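Local coordinates for Glyoxalase/Bleomycin resistance protein (Bacillus cereus ATCC 14579, PDB 1XQA) that is of unknown function but binds a magnesium ion and belongs to the glyoxalase/bleomycin resistance/dioxygenase superfamily of metal-dependent enzymes and resistance proteins, at residues K5-T10 against F46-M51. Numbering follows the deposited sequence.
Sequences KHLNLT and FILTLM
Leu-7 and Leu-48 lie side by side on one face of a parallel strand pair that closes the first βαβββ module of this vicinal oxygen chelate fold, in which strand 6-11 is outermost of the four strands within this chain and strand 47-52 runs beside it, joined in turn to strand 37-41. The backbone hydrogen bonds alternate regularly: Ile-47 N to Lys-5 O (2.9 Å) begins them, Leu-9 N to Thr-49 O (2.8 Å) carries them on, and Met-51 N to Leu-9 O leads to a further bond between Met-51 and Val-11. The pair illustrates how one regular ladder can carry two unlike faces. On the leucine face the packing is close and apolar: CD1 of Leu-48 touches CD2 of partly exposed Leu-7 (3.6 Å) and reaches CB of buried Leu-9 (3.9 Å), while Leu-21 of helix 14-25 covers Leu-48 and Leu-50, and Tyr-58 and Phe-62 cover Leu-9. Where the ladder starts, the ring of Phe-46 turns one face to the peptide between Lys-5 and His-6, its CE1 3.7 Å from Lys-5 C. The other face is mixed, looser at exposed His-6 and selenomethionine Met-51, with Thr-49 buried between them; the Met-51 chain, bent at its last torsion (chi3 -56°), brings CE to 3.5 Å from Asn-8 ND2. Here Ile-47 O accepts two hydrogen bonds: from Leu-7 N, and from His-6 ND1 at 3.0 Å, which approaches from above the carbonyl plane while the oxygen stays close to the imidazole plane.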
loop_
_atom_site.group_PDB
_atom_site.type_symbol
_atom_site.label_atom_id
_atom_site.label_comp_id
_atom_site.label_asym_id
_atom_site.label_seq_id
_atom_site.Cartn_x
_atom_site.Cartn_y
_atom_site.Cartn_z
ATOM N N LYS A 5 -8.060 -21.219 -4.741
ATOM C CA LYS A 5 -8.490 -19.984 -4.074
ATOM C C LYS A 5 -7.704 -19.626 -2.810
ATOM O O LYS A 5 -8.017 -18.632 -2.151
ATOM C CB LYS A 5 -9.996 -20.045 -3.771
ATOM C CG LYS A 5 -10.885 -20.014 -5.028
ATOM C CD LYS A 5 -10.791 -18.663 -5.743
ATOM C CE LYS A 5 -11.823 -18.548 -6.859
ATOM N NZ LYS A 5 -11.711 -19.589 -7.917
ATOM N N HIS A 6 -6.700 -20.431 -2.476
ATOM C CA HIS A 6 -5.859 -20.171 -1.307
ATOM C C HIS A 6 -4.407 -20.590 -1.542
ATOM O O HIS A 6 -4.134 -21.642 -2.151
ATOM C CB HIS A 6 -6.440 -20.926 -0.109
ATOM C CG HIS A 6 -5.619 -20.841 1.143
ATOM N ND1 HIS A 6 -5.118 -19.657 1.638
ATOM C CD2 HIS A 6 -5.258 -21.798 2.027
ATOM C CE1 HIS A 6 -4.464 -19.893 2.761
ATOM N NE2 HIS A 6 -4.534 -21.185 3.020
ATOM N N LEU A 7 -3.479 -19.762 -1.064
ATOM C CA LEU A 7 -2.073 -20.128 -0.990
ATOM C C LEU A 7 -1.617 -19.759 0.411
ATOM O O LEU A 7 -1.844 -18.635 0.860
ATOM C CB LEU A 7 -1.251 -19.343 -2.026
ATOM C CG LEU A 7 0.257 -19.614 -2.142
ATOM C CD1 LEU A 7 0.486 -20.985 -2.779
ATOM C CD2 LEU A 7 0.940 -18.522 -2.983
ATOM N N ASN A 8 -1.025 -20.716 1.120
ATOM C CA ASN A 8 -0.314 -20.394 2.352
ATOM C C ASN A 8 1.162 -20.314 2.004
ATOM O O ASN A 8 1.795 -21.322 1.666
ATOM C CB ASN A 8 -0.553 -21.431 3.444
ATOM C CG ASN A 8 0.019 -21.004 4.783
ATOM O OD1 ASN A 8 0.931 -21.646 5.320
ATOM N ND2 ASN A 8 -0.507 -19.909 5.330
ATOM N N LEU A 9 1.672 -19.091 2.028
ATOM C CA LEU A 9 3.028 -18.799 1.625
ATOM C C LEU A 9 3.885 -18.590 2.844
ATOM O O LEU A 9 3.708 -17.602 3.570
ATOM C CB LEU A 9 3.024 -17.532 0.781
ATOM C CG LEU A 9 4.279 -17.179 0.017
ATOM C CD1 LEU A 9 4.602 -18.233 -1.052
ATOM C CD2 LEU A 9 4.028 -15.835 -0.629
ATOM N N THR A 10 4.776 -19.545 3.108
ATOM C CA THR A 10 5.717 -19.430 4.211
ATOM C C THR A 10 6.724 -18.329 3.866
ATOM O O THR A 10 7.256 -18.287 2.742
ATOM C CB THR A 10 6.447 -20.749 4.461
ATOM O OG1 THR A 10 5.512 -21.843 4.428
ATOM C CG2 THR A 10 7.140 -20.727 5.832
ATOM N N PHE A 46 -9.232 -14.136 -3.813
ATOM C CA PHE A 46 -8.174 -15.114 -3.553
ATOM C C PHE A 46 -7.601 -14.819 -2.171
ATOM O O PHE A 46 -7.427 -13.645 -1.809
ATOM C CB PHE A 46 -7.064 -15.018 -4.607
ATOM C CG PHE A 46 -6.091 -16.180 -4.577
ATOM C CD1 PHE A 46 -6.287 -17.290 -5.394
ATOM C CD2 PHE A 46 -4.970 -16.154 -3.745
ATOM C CE1 PHE A 46 -5.378 -18.358 -5.373
ATOM C CE2 PHE A 46 -4.069 -17.222 -3.712
ATOM C CZ PHE A 46 -4.274 -18.319 -4.527
ATOM N N ILE A 47 -7.325 -15.869 -1.398
ATOM C CA ILE A 47 -6.767 -15.720 -0.053
ATOM C C ILE A 47 -5.305 -16.130 -0.028
ATOM O O ILE A 47 -4.986 -17.301 -0.203
ATOM C CB ILE A 47 -7.518 -16.599 0.992
ATOM C CG1 ILE A 47 -9.032 -16.370 0.934
ATOM C CG2 ILE A 47 -6.939 -16.403 2.424
ATOM C CD1 ILE A 47 -9.454 -15.032 1.362
ATOM N N LEU A 48 -4.427 -15.170 0.226
ATOM C CA LEU A 48 -3.003 -15.453 0.382
ATOM C C LEU A 48 -2.619 -15.272 1.832
ATOM O O LEU A 48 -2.582 -14.141 2.321
ATOM C CB LEU A 48 -2.183 -14.491 -0.491
ATOM C CG LEU A 48 -0.657 -14.532 -0.293
ATOM C CD1 LEU A 48 -0.111 -15.829 -0.811
ATOM C CD2 LEU A 48 0.011 -13.349 -0.999
ATOM N N THR A 49 -2.370 -16.366 2.553
ATOM C CA THR A 49 -1.924 -16.221 3.919
ATOM C C THR A 49 -0.400 -16.263 3.991
ATOM O O THR A 49 0.259 -17.050 3.309
ATOM C CB THR A 49 -2.559 -17.278 4.848
ATOM O OG1 THR A 49 -2.396 -18.574 4.262
ATOM C CG2 THR A 49 -4.030 -17.036 4.989
ATOM N N LEU A 50 0.160 -15.369 4.793
ATOM C CA LEU A 50 1.597 -15.293 4.963
ATOM C C LEU A 50 1.887 -15.859 6.323
ATOM O O LEU A 50 1.269 -15.446 7.295
ATOM C CB LEU A 50 2.057 -13.836 4.889
ATOM C CG LEU A 50 1.726 -12.997 3.651
ATOM C CD1 LEU A 50 1.970 -11.524 3.973
ATOM C CD2 LEU A 50 2.557 -13.432 2.432
HETATM N N MSE A 51 2.818 -16.805 6.408
HETATM C CA MSE A 51 3.077 -17.494 7.655
HETATM C C MSE A 51 4.576 -17.499 7.923
HETATM O O MSE A 51 5.358 -17.931 7.078
HETATM C CB MSE A 51 2.520 -18.921 7.601
HETATM C CG MSE A 51 2.774 -19.721 8.846
HETATM SE SE MSE A 51 1.787 -21.414 8.874
HETATM C CE MSE A 51 -0.003 -20.763 8.651
#